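Local coordinates for putative exported protein (Peptoclostridium difficile, PDB 5TTA) that is of unknown function but is probably exported, and belongs to a family of the E-set clan of immunoglobulin-like beta domains, at residues A95-A100 / L189-W194; T133-K136 / P141-D144; Y172-A177 / T214-S219. All coordinates share one frame; numbering follows the deposited sequence.

Interaction 1 of 3, residues A95-A100 / L189-W194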
ATOM      1  N   ALA A  95      14.719  -4.861  19.511  1.00 19.15           N
ATOM      2  CA  ALA A  95      16.054  -4.658  18.959  1.00 19.38           C
ATOM      3  C   ALA A  95      16.289  -5.568  17.757  1.00 22.14           C
ATOM      4  O   ALA A  95      15.804  -6.702  17.703  1.00 24.05           O
ATOM      5  CB  ALA A  95      17.117  -4.931  20.012  1.00 19.77           C
ATOM      6  N   GLN A  96      17.085  -5.077  16.809  1.00 25.71           N
ATOM      7  CA  GLN A  96      17.517  -5.862  15.662  1.00 28.42           C
ATOM      8  C   GLN A  96      18.893  -6.468  15.915  1.00 27.72           C
ATOM      9  O   GLN A  96      19.696  -5.938  16.687  1.00 25.88           O
ATOM     10  CB  GLN A  96      17.580  -5.007  14.397  1.00 29.95           C
ATOM     11  CG  GLN A  96      16.269  -4.354  13.996  1.00 29.84           C
ATOM     12  CD  GLN A  96      16.405  -3.539  12.722  1.00 30.52           C
ATOM     13  OE1 GLN A  96      16.054  -4.011  11.636  1.00 36.62           O
ATOM     14  NE2 GLN A  96      16.919  -2.311  12.843  1.00 29.61           N
ATOM     15  N   ASN A  97      19.163  -7.582  15.247  1.00 30.32           N
ATOM     16  CA  ASN A  97      20.450  -8.234  15.381  1.00 29.62           C
ATOM     17  C   ASN A  97      21.466  -7.501  14.521  1.00 28.31           C
ATOM     18  O   ASN A  97      21.123  -6.906  13.499  1.00 31.59           O
ATOM     19  CB  ASN A  97      20.352  -9.708  14.969  1.00 29.84           C
ATOM     20  CG  ASN A  97      19.841  -9.890  13.545  1.00 29.04           C
ATOM     21  OD1 ASN A  97      18.702  -9.553  13.221  1.00 26.04           O
ATOM     22  ND2 ASN A  97      20.691 -10.417  12.684  1.00 30.93           N
ATOM     23  N   VAL A  98      22.717  -7.544  14.947  1.00 30.93           N
ATOM     24  CA  VAL A  98      23.824  -6.983  14.180  1.00 36.11           C
ATOM     25  C   VAL A  98      24.763  -8.121  13.803  1.00 34.67           C
ATOM     26  O   VAL A  98      24.909  -9.092  14.550  1.00 38.08           O
ATOM     27  CB  VAL A  98      24.561  -5.884  14.984  1.00 34.63           C
ATOM     28  CG1 VAL A  98      25.661  -5.233  14.153  1.00 41.83           C
ATOM     29  CG2 VAL A  98      23.565  -4.826  15.483  1.00 35.70           C
ATOM     30  N   ALA A  99      25.376  -8.011  12.625  1.00 42.21           N
ATOM     31  CA  ALA A  99      26.325  -8.993  12.109  1.00 36.63           C
ATOM     32  C   ALA A  99      27.745  -8.439  12.140  1.00 34.43           C
ATOM     33  O   ALA A  99      27.968  -7.237  12.309  1.00 52.52           O
ATOM     34  CB  ALA A  99      25.961  -9.411  10.675  1.00 34.71           C
ATOM     35  N   ALA A 100      28.714  -9.342  11.952  1.00 39.77           N
ATOM     36  CA  ALA A 100      30.124  -8.976  12.095  1.00 44.65           C
ATOM     37  C   ALA A 100      30.520  -7.834  11.162  1.00 48.27           C
ATOM     38  O   ALA A 100      31.323  -6.973  11.537  1.00 45.53           O
ATOM     39  CB  ALA A 100      31.004 -10.198  11.851  1.00 34.67           C
ATOM     40  N   LEU A 189      11.142 -11.890  17.535  1.00 21.43           N
ATOM     41  CA  LEU A 189      12.556 -12.029  17.892  1.00 18.71           C
ATOM     42  C   LEU A 189      12.876 -11.202  19.138  1.00 12.19           C
ATOM     43  O   LEU A 189      12.410 -10.066  19.286  1.00 16.44           O
ATOM     44  CB  LEU A 189      13.445 -11.608  16.700  1.00 18.49           C
ATOM     45  CG  LEU A 189      13.449 -12.638  15.551  1.00 18.84           C
ATOM     46  CD1 LEU A 189      14.180 -12.115  14.274  1.00 19.64           C
ATOM     47  CD2 LEU A 189      14.136 -13.889  16.062  1.00 21.18           C
ATOM     48  N   LEU A 190      13.663 -11.787  20.054  1.00 13.29           N
ATOM     49  CA  LEU A 190      13.964 -11.148  21.361  1.00 15.78           C
ATOM     50  C   LEU A 190      15.460 -11.327  21.670  1.00 18.85           C
ATOM     51  O   LEU A 190      15.869 -12.171  22.471  1.00 20.24           O
ATOM     52  CB  LEU A 190      13.064 -11.720  22.455  1.00 13.68           C
ATOM     53  CG  LEU A 190      13.038 -10.915  23.766  1.00 16.80           C
ATOM     54  CD1 LEU A 190      12.285  -9.635  23.470  1.00 19.70           C
ATOM     55  CD2 LEU A 190      12.333 -11.682  24.839  1.00 24.85           C
ATOM     56  N   PHE A 191      16.288 -10.523  20.979  1.00 18.53           N
ATOM     57  CA  PHE A 191      17.739 -10.607  21.084  1.00 22.84           C
ATOM     58  C   PHE A 191      18.294 -10.027  22.375  1.00 21.12           C
ATOM     59  O   PHE A 191      19.293 -10.538  22.881  1.00 18.48           O
ATOM     60  CB  PHE A 191      18.382  -9.893  19.894  1.00 17.93           C
ATOM     61  CG  PHE A 191      18.104 -10.555  18.581  1.00 17.95           C
ATOM     62  CD1 PHE A 191      17.358  -9.911  17.615  1.00 18.66           C
ATOM     63  CD2 PHE A 191      18.551 -11.855  18.340  1.00 22.78           C
ATOM     64  CE1 PHE A 191      17.099 -10.522  16.386  1.00 26.91           C
ATOM     65  CE2 PHE A 191      18.307 -12.485  17.112  1.00 25.54           C
ATOM     66  CZ  PHE A 191      17.576 -11.820  16.135  1.00 24.62           C
ATOM     67  N   ASP A 192      17.670  -8.992  22.942  1.00 20.20           N
ATOM     68  CA  ASP A 192      18.231  -8.381  24.153  1.00 20.11           C
ATOM     69  C   ASP A 192      18.303  -9.389  25.300  1.00 23.95           C
ATOM     70  O   ASP A 192      17.344 -10.129  25.555  1.00 24.08           O
ATOM     71  CB  ASP A 192      17.404  -7.160  24.562  1.00 19.75           C
ATOM     72  CG  ASP A 192      18.125  -6.294  25.601  1.00 32.42           C
ATOM     73  OD1 ASP A 192      19.354  -6.446  25.760  1.00 26.84           O
ATOM     74  OD2 ASP A 192      17.464  -5.464  26.263  1.00 24.97           O
ATOM     75  N   LYS A 193      19.465  -9.428  25.978  1.00 21.13           N
ATOM     76  CA  LYS A 193      19.807 -10.273  27.147  1.00 22.92           C
ATOM     77  C   LYS A 193      20.092 -11.716  26.747  1.00 24.65           C
ATOM     78  O   LYS A 193      20.234 -12.564  27.625  1.00 24.16           O
ATOM     79  CB  LYS A 193      18.724 -10.289  28.240  1.00 24.34           C
ATOM     80  CG  LYS A 193      18.220  -8.895  28.671  1.00 27.70           C
ATOM     81  CD  LYS A 193      19.245  -8.136  29.478  1.00 34.63           C
ATOM     82  CE  LYS A 193      18.608  -6.915  30.149  1.00 33.49           C
ATOM     83  NZ  LYS A 193      19.608  -6.174  30.944  1.00 29.82           N
ATOM     84  N   TRP A 194      20.202 -12.018  25.459  1.00 23.38           N
ATOM     85  CA  TRP A 194      20.567 -13.347  24.995  1.00 22.54           C
ATOM     86  C   TRP A 194      22.072 -13.395  24.723  1.00 25.87           C
ATOM     87  O   TRP A 194      22.649 -12.448  24.183  1.00 24.89           O
ATOM     88  CB  TRP A 194      19.760 -13.671  23.738  1.00 21.50           C
ATOM     89  CG  TRP A 194      20.078 -14.925  22.981  1.00 21.83           C
ATOM     90  CD1 TRP A 194      20.002 -16.213  23.416  1.00 26.27           C
ATOM     91  CD2 TRP A 194      20.487 -14.984  21.603  1.00 24.31           C
ATOM     92  NE1 TRP A 194      20.348 -17.085  22.382  1.00 22.24           N
ATOM     93  CE2 TRP A 194      20.654 -16.348  21.266  1.00 24.82           C
ATOM     94  CE3 TRP A 194      20.734 -14.013  20.635  1.00 24.40           C
ATOM     95  CZ2 TRP A 194      21.055 -16.763  19.990  1.00 26.86           C
ATOM     96  CZ3 TRP A 194      21.113 -14.430  19.349  1.00 25.33           C
ATOM     97  CH2 TRP A 194      21.265 -15.790  19.047  1.00 25.61           C
TER
HETATM   98  O   HOH W   1      14.827  -8.375  19.661  1.00 19.95           O

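Interaction 2 of 3, residues T133-K136 / P141-D144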
ATOM      1  N   THR A 133       4.311  -3.182  23.643  1.00 17.03           N
ATOM      2  CA  THR A 133       3.000  -3.528  23.117  1.00 18.55           C
ATOM      3  C   THR A 133       3.172  -3.988  21.682  1.00 16.82           C
ATOM      4  O   THR A 133       3.507  -3.180  20.809  1.00 20.76           O
ATOM      5  CB  THR A 133       2.022  -2.361  23.221  1.00 23.07           C
ATOM      6  OG1 THR A 133       1.771  -2.100  24.611  1.00 24.27           O
ATOM      7  CG2 THR A 133       0.700  -2.725  22.554  1.00 22.17           C
ATOM      8  N   TYR A 134       2.926  -5.276  21.457  1.00 16.82           N
ATOM      9  CA  TYR A 134       2.929  -5.850  20.119  1.00 18.70           C
ATOM     10  C   TYR A 134       1.594  -5.590  19.420  1.00 21.61           C
ATOM     11  O   TYR A 134       0.519  -5.710  20.022  1.00 21.66           O
ATOM     12  CB  TYR A 134       3.197  -7.349  20.213  1.00 16.49           C
ATOM     13  CG  TYR A 134       4.541  -7.727  20.755  1.00 15.42           C
ATOM     14  CD1 TYR A 134       5.687  -7.711  19.917  1.00 19.45           C
ATOM     15  CD2 TYR A 134       4.701  -8.133  22.094  1.00 18.52           C
ATOM     16  CE1 TYR A 134       6.941  -8.073  20.412  1.00 16.61           C
ATOM     17  CE2 TYR A 134       5.954  -8.499  22.601  1.00 17.58           C
ATOM     18  CZ  TYR A 134       7.077  -8.471  21.732  1.00 18.39           C
ATOM     19  OH  TYR A 134       8.319  -8.840  22.195  1.00 18.72           O
ATOM     20  N   ARG A 135       1.656  -5.241  18.134  1.00 18.97           N
ATOM     21  CA  ARG A 135       0.460  -4.979  17.339  1.00 20.39           C
ATOM     22  C   ARG A 135       0.454  -5.906  16.130  1.00 31.60           C
ATOM     23  O   ARG A 135       1.494  -6.083  15.481  1.00 31.01           O
ATOM     24  CB  ARG A 135       0.424  -3.502  16.943  1.00 25.60           C
ATOM     25  CG  ARG A 135      -0.890  -3.030  16.391  1.00 45.66           C
ATOM     26  CD  ARG A 135      -0.965  -1.503  16.387  1.00 58.29           C
ATOM     27  NE  ARG A 135      -0.340  -0.940  15.197  1.00 69.46           N
ATOM     28  CZ  ARG A 135      -0.993  -0.681  14.069  1.00 76.58           C
ATOM     29  NH1 ARG A 135      -2.294  -0.931  13.977  1.00 76.30           N
ATOM     30  NH2 ARG A 135      -0.343  -0.173  13.030  1.00 78.73           N
ATOM     31  N   LYS A 136      -0.695  -6.534  15.858  1.00 27.23           N
ATOM     32  CA  LYS A 136      -0.772  -7.495  14.753  1.00 25.60           C
ATOM     33  C   LYS A 136      -0.482  -6.824  13.416  1.00 25.01           C
ATOM     34  O   LYS A 136       0.304  -7.336  12.612  1.00 30.47           O
ATOM     35  CB  LYS A 136      -2.145  -8.184  14.717  1.00 23.94           C
ATOM     36  CG  LYS A 136      -2.300  -9.304  13.628  1.00 22.26           C
ATOM     37  CD  LYS A 136      -3.750  -9.771  13.562  1.00 25.51           C
ATOM     38  CE  LYS A 136      -4.002 -11.060  12.744  1.00 29.67           C
ATOM     39  NZ  LYS A 136      -3.162 -11.186  11.523  1.00 33.30           N
ATOM     40  N   PRO A 141       1.149   1.352   9.306  1.00 51.46           N
ATOM     41  CA  PRO A 141       1.262   2.469  10.247  1.00 49.46           C
ATOM     42  C   PRO A 141       0.041   2.523  11.144  1.00 59.53           C
ATOM     43  O   PRO A 141      -1.076   2.210  10.697  1.00 58.94           O
ATOM     44  CB  PRO A 141       1.345   3.704   9.337  1.00 50.29           C
ATOM     45  CG  PRO A 141       0.754   3.268   8.035  1.00 51.42           C
ATOM     46  CD  PRO A 141       1.070   1.808   7.906  1.00 47.29           C
ATOM     47  N   PRO A 142       0.213   2.894  12.412  1.00 71.08           N
ATOM     48  CA  PRO A 142      -0.935   2.969  13.324  1.00 74.42           C
ATOM     49  C   PRO A 142      -1.994   3.936  12.812  1.00 73.14           C
ATOM     50  O   PRO A 142      -1.735   4.800  11.967  1.00 74.99           O
ATOM     51  CB  PRO A 142      -0.317   3.461  14.641  1.00 75.40           C
ATOM     52  CG  PRO A 142       1.137   3.124  14.534  1.00 75.01           C
ATOM     53  CD  PRO A 142       1.478   3.251  13.078  1.00 74.06           C
ATOM     54  N   GLN A 143      -3.212   3.769  13.338  1.00112.66           N
ATOM     55  CA  GLN A 143      -4.325   4.609  12.908  1.00104.28           C
ATOM     56  C   GLN A 143      -4.148   6.055  13.351  1.00 92.28           C
ATOM     57  O   GLN A 143      -4.580   6.970  12.641  1.00 91.32           O
ATOM     58  CB  GLN A 143      -5.646   4.046  13.432  1.00106.62           C
ATOM     59  CG  GLN A 143      -5.975   2.668  12.885  1.00110.63           C
ATOM     60  CD  GLN A 143      -6.035   2.641  11.367  1.00111.19           C
ATOM     61  OE1 GLN A 143      -6.529   3.580  10.739  1.00109.92           O
ATOM     62  NE2 GLN A 143      -5.527   1.566  10.771  1.00112.73           N
ATOM     63  N   ASP A 144      -3.526   6.282  14.514  1.00 83.57           N
ATOM     64  CA  ASP A 144      -3.186   7.648  14.912  1.00 79.44           C
ATOM     65  C   ASP A 144      -2.302   8.316  13.865  1.00 72.56           C
ATOM     66  O   ASP A 144      -2.464   9.506  13.567  1.00 66.23           O
ATOM     67  CB  ASP A 144      -2.479   7.650  16.269  1.00 83.20           C
ATOM     68  CG  ASP A 144      -3.370   7.178  17.403  1.00 87.60           C
ATOM     69  OD1 ASP A 144      -3.053   6.126  18.003  1.00 88.99           O
ATOM     70  OD2 ASP A 144      -4.368   7.867  17.710  1.00 88.38           O
TER

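Interaction 3 of 3, residues Y172-A177 / T214-S219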
ATOM      1  N   TYR A 172      -6.649  -6.066   3.075  1.00 40.05           N
ATOM      2  CA  TYR A 172      -5.574  -7.036   3.256  1.00 41.72           C
ATOM      3  C   TYR A 172      -5.566  -7.577   4.681  1.00 40.62           C
ATOM      4  O   TYR A 172      -5.503  -8.795   4.898  1.00 37.19           O
ATOM      5  CB  TYR A 172      -4.234  -6.388   2.901  1.00 55.53           C
ATOM      6  CG  TYR A 172      -3.005  -7.201   3.251  1.00 70.11           C
ATOM      7  CD1 TYR A 172      -2.464  -8.112   2.344  1.00 78.01           C
ATOM      8  CD2 TYR A 172      -2.365  -7.042   4.479  1.00 82.55           C
ATOM      9  CE1 TYR A 172      -1.324  -8.855   2.659  1.00 85.91           C
ATOM     10  CE2 TYR A 172      -1.226  -7.778   4.802  1.00 89.66           C
ATOM     11  CZ  TYR A 172      -0.711  -8.681   3.890  1.00 88.95           C
ATOM     12  OH  TYR A 172       0.413  -9.413   4.210  1.00 90.49           O
ATOM     13  N   ALA A 173      -5.669  -6.686   5.668  1.00 33.97           N
ATOM     14  CA  ALA A 173      -5.691  -7.117   7.060  1.00 34.02           C
ATOM     15  C   ALA A 173      -6.888  -8.018   7.349  1.00 29.23           C
ATOM     16  O   ALA A 173      -6.779  -8.966   8.132  1.00 29.04           O
ATOM     17  CB  ALA A 173      -5.690  -5.897   7.981  1.00 35.96           C
ATOM     18  N   LYS A 174      -8.038  -7.755   6.718  1.00 31.16           N
ATOM     19  CA  LYS A 174      -9.197  -8.631   6.911  1.00 30.13           C
ATOM     20  C   LYS A 174      -8.941 -10.024   6.332  1.00 29.30           C
ATOM     21  O   LYS A 174      -9.324 -11.039   6.924  1.00 29.06           O
ATOM     22  CB  LYS A 174     -10.445  -7.993   6.295  1.00 33.96           C
ATOM     23  CG  LYS A 174     -11.190  -7.096   7.306  1.00 40.43           C
ATOM     24  CD  LYS A 174     -11.752  -5.798   6.701  1.00 48.36           C
ATOM     25  CE  LYS A 174     -13.105  -5.981   6.022  1.00 61.22           C
ATOM     26  NZ  LYS A 174     -12.999  -6.649   4.693  1.00 68.57           N
ATOM     27  N   GLN A 175      -8.263 -10.096   5.191  1.00 29.82           N
ATOM     28  CA  GLN A 175      -7.952 -11.399   4.617  1.00 39.51           C
ATOM     29  C   GLN A 175      -6.937 -12.167   5.459  1.00 34.97           C
ATOM     30  O   GLN A 175      -6.917 -13.403   5.427  1.00 48.35           O
ATOM     31  CB  GLN A 175      -7.449 -11.207   3.192  1.00 40.22           C
ATOM     32  CG  GLN A 175      -8.492 -10.594   2.285  1.00 46.35           C
ATOM     33  CD  GLN A 175      -7.984 -10.412   0.870  1.00 52.71           C
ATOM     34  OE1 GLN A 175      -7.299 -11.281   0.330  1.00 55.52           O
ATOM     35  NE2 GLN A 175      -8.297  -9.269   0.270  1.00 54.14           N
ATOM     36  N   ASN A 176      -6.092 -11.459   6.214  1.00 26.51           N
ATOM     37  CA  ASN A 176      -5.118 -12.078   7.101  1.00 27.90           C
ATOM     38  C   ASN A 176      -5.605 -12.224   8.544  1.00 25.23           C
ATOM     39  O   ASN A 176      -4.783 -12.443   9.434  1.00 27.46           O
ATOM     40  CB  ASN A 176      -3.820 -11.271   7.100  1.00 35.89           C
ATOM     41  CG  ASN A 176      -3.038 -11.460   5.846  1.00 44.02           C
ATOM     42  OD1 ASN A 176      -2.527 -12.546   5.590  1.00 47.47           O
ATOM     43  ND2 ASN A 176      -2.951 -10.412   5.038  1.00 47.73           N
ATOM     44  N   ALA A 177      -6.902 -12.117   8.793  1.00 27.00           N
ATOM     45  CA  ALA A 177      -7.396 -12.132  10.167  1.00 25.39           C
ATOM     46  C   ALA A 177      -7.267 -13.525  10.796  1.00 31.25           C
ATOM     47  O   ALA A 177      -7.216 -14.553  10.107  1.00 25.44           O
ATOM     48  CB  ALA A 177      -8.854 -11.684  10.208  1.00 29.05           C
ATOM     49  N   THR A 214      -9.379  -5.740  17.401  1.00 15.71           N
ATOM     50  CA  THR A 214     -10.234  -5.169  16.366  1.00 21.36           C
ATOM     51  C   THR A 214     -10.742  -6.311  15.497  1.00 21.13           C
ATOM     52  O   THR A 214      -9.938  -7.088  14.976  1.00 19.87           O
ATOM     53  CB  THR A 214      -9.471  -4.166  15.498  1.00 25.85           C
ATOM     54  OG1 THR A 214      -8.884  -3.154  16.327  1.00 30.07           O
ATOM     55  CG2 THR A 214     -10.419  -3.528  14.470  1.00 27.42           C
ATOM     56  N   PHE A 215     -12.061  -6.424  15.359  1.00 24.63           N
ATOM     57  CA  PHE A 215     -12.645  -7.498  14.558  1.00 25.10           C
ATOM     58  C   PHE A 215     -12.805  -7.059  13.103  1.00 23.86           C
ATOM     59  O   PHE A 215     -12.618  -5.886  12.747  1.00 22.34           O
ATOM     60  CB  PHE A 215     -13.986  -7.941  15.160  1.00 22.10           C
ATOM     61  CG  PHE A 215     -13.883  -8.452  16.574  1.00 25.09           C
ATOM     62  CD1 PHE A 215     -13.447  -9.749  16.837  1.00 24.17           C
ATOM     63  CD2 PHE A 215     -14.244  -7.652  17.642  1.00 30.69           C
ATOM     64  CE1 PHE A 215     -13.354 -10.227  18.139  1.00 27.81           C
ATOM     65  CE2 PHE A 215     -14.157  -8.121  18.952  1.00 32.01           C
ATOM     66  CZ  PHE A 215     -13.718  -9.408  19.200  1.00 32.59           C
ATOM     67  N   ASN A 216     -13.113  -8.033  12.239  1.00 27.28           N
ATOM     68  CA  ASN A 216     -13.206  -7.767  10.808  1.00 23.07           C
ATOM     69  C   ASN A 216     -14.318  -6.798  10.458  1.00 30.93           C
ATOM     70  O   ASN A 216     -14.246  -6.162   9.404  1.00 32.54           O
ATOM     71  CB  ASN A 216     -13.406  -9.067  10.020  1.00 26.13           C
ATOM     72  CG  ASN A 216     -12.093  -9.681   9.591  1.00 32.35           C
ATOM     73  OD1 ASN A 216     -11.043  -9.356  10.151  1.00 27.95           O
ATOM     74  ND2 ASN A 216     -12.135 -10.577   8.597  1.00 30.07           N
ATOM     75  N   ASP A 217     -15.342  -6.665  11.301  1.00 28.87           N
ATOM     76  CA  ASP A 217     -16.382  -5.694  10.999  1.00 30.12           C
ATOM     77  C   ASP A 217     -16.003  -4.272  11.411  1.00 32.29           C
ATOM     78  O   ASP A 217     -16.825  -3.367  11.263  1.00 38.35           O
ATOM     79  CB  ASP A 217     -17.704  -6.110  11.660  1.00 35.73           C
ATOM     80  CG  ASP A 217     -17.663  -6.029  13.183  1.00 37.40           C
ATOM     81  OD1 ASP A 217     -16.569  -6.054  13.780  1.00 30.81           O
ATOM     82  OD2 ASP A 217     -18.747  -5.941  13.788  1.00 43.64           O
ATOM     83  N   GLY A 218     -14.786  -4.052  11.914  1.00 27.40           N
ATOM     84  CA  GLY A 218     -14.360  -2.754  12.380  1.00 34.08           C
ATOM     85  C   GLY A 218     -14.568  -2.486  13.860  1.00 27.00           C
ATOM     86  O   GLY A 218     -14.025  -1.501  14.375  1.00 24.60           O
ATOM     87  N   SER A 219     -15.318  -3.330  14.569  1.00 27.63           N
ATOM     88  CA  SER A 219     -15.556  -3.092  15.988  1.00 26.02           C
ATOM     89  C   SER A 219     -14.307  -3.385  16.830  1.00 24.75           C
ATOM     90  O   SER A 219     -13.476  -4.235  16.492  1.00 27.82           O
ATOM     91  CB  SER A 219     -16.751  -3.921  16.468  1.00 25.22           C
ATOM     92  OG  SER A 219     -16.505  -5.307  16.341  1.00 29.24           O
TER

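Interaction 1 of 3, residues A95-A100 / L189-W194
With chi1 at -66°, F191 carries its ring beside its own backbone N and anti to its carbonyl carbon, toward the strand of N97; N97, whose CG stands between backbone N and carbonyl carbon, presents its CB to that ring. N97 CB sits 3.8 Å from the centroid of the F191 ring and only 18° off the ring normal, a CH-pi contact over one face, offset toward the CE1-CZ rim. The amide follows at a slant, its plane 44° from that of the ring, with N97 OD1 3.7 Å from F191 CE1. N97 ND2 turns to another partner, the carbonyl O of S106, which helps fix the amide. The edge of the same ring meets A95 O, which lies near the ring plane 3.6 Å from F191 CD1. W57 meets F191 edge-to-face, and I122 of strand 121-123 also packs against it, so the phenyl group is buried.

The ring makes no hydrogen bond with the 95-100 segment; the polar link is a water. It accepts from F191 N at 2.9 Å and lies 2.8 Å from A95 O and 3.0 Å from L189 O, though with more acceptors in reach than protons it need not donate to both. N97 N, by contrast, is buried with no partner in the model.

Beyond the ring, the chain reverses in a type II turn from F191 to W194, closed by W194 N to F191 O at 3.1 Å. Together these features join the two-stranded antiparallel sheet, 96-98 with 121-123, to the loop between strands 183-189 and 194-195: loop-to-sheet packing through a buried phenylalanine, with a backbone water beside it.

Interaction 2 of 3, residues T133-K136 / P141-D144
The guanidinium of R135 turns one face to P142, with P142 CA over it and P142 CB 3.9 Å above its plane toward the rim; P141 C approaches obliquely. This is a strand-to-helix connection: R135 ends strand 131-135 of the antiparallel sheet, and P142 occupies the N-cap position of helix 143-150, so the arginine packs on the entrance to the helix.

R135 reaches it with CG anti to the backbone N (chi1 -167°), an extended start that bends at chi3 (84°) and turns the flat end to the prolines. Its other terminal nitrogen, NH1, forms a salt bridge with D74 of strand 72-82, which anchors the group to the neighbouring strand while NH2 rests on the proline backbone. The charge is thus answered from within the sheet, and the proline contact adds packing. P142 CG and P142 CD each lie 3.9 Å from R135 NH2, so the pyrrolidine ring lies over that end of the guanidinium face.

P141 looks the other way, against W165 of helix 156-175 and W157 of the second subunit, so the loop takes part in the contact with the second subunit.

Although R135 NH2 comes within 3.4 Å of P141 O, the angle is too poor for a hydrogen bond. R135 NH2 comes equally near P142 CA and P142 N, 3.2 Å from each, the latter a tertiary amide nitrogen with no hydrogen to share.

Interaction 3 of 3, residues Y172-A177 / T214-S219
One weak hydrogen bond joins the two segments: N216 ND2 donates to K174 O at 3.3 Å, with an N-H...O angle of 151°. The same carbonyl also receives A177 N at 3.2 Å, so it is shared between the chain leaving the helix and the asparagine of the facing turn.

Van der Waals contact fills the rest. K174 CG rests 3.6 Å from N216 CG, the lysine stem crossing the asparagine at a slant, and K174 CE comes 3.6 Å from N216 O as the bent chain passes the turn. Its bends at chi2, chi3 and chi4 carry NZ back to E171 in a salt bridge, so the lysine touches N216 through its methylenes. From the other end of the amide, A177 CB approaches N216 OD1 at 3.2 Å. Chi1 of N216 (-91°) lies away from a staggered value and brings the amide against both K174 and A177.

Local bonds shape both sides. At the end of helix 156-175, N176 N bonds to Y172 O, and N176 ND2 adds a weak bond to that same oxygen while lying over the centre of the Y172 ring. Across the contact, a type I turn from F215 to G218 holds N216 at its second position. D217 OD1 then accepts S219 N from above the carboxylate plane, an Asx turn, and accepts S219 OG at 2.7 Å through its syn lone pair.

K174 and N216 both rest on M73 of strand 72-82; helix end and hairpin turn thus meet over that strand through one amide, with a carbonyl shared by two donors and aliphatic packing rather than opposed charges.

Interaction 1 is a buried contact, interaction 2 is partly buried, and interaction 3 lies at the surface. Their chemistry follows: an aromatic ring and a bridging water in the first, a guanidinium against prolines in the second, a weak amide bond in the third. Interactions 2 and 3 share one side of the chain, their centres about 14 Å apart, and both connect helices to the same antiparallel sheet; K136 NZ lies 2.9 Å from N176 O, a probable hydrogen bond between them. Interactions 1 and 3 stand on opposite sides of the chain's centre, whereas interaction 1 meets interaction 2 where L190 packs against Y134.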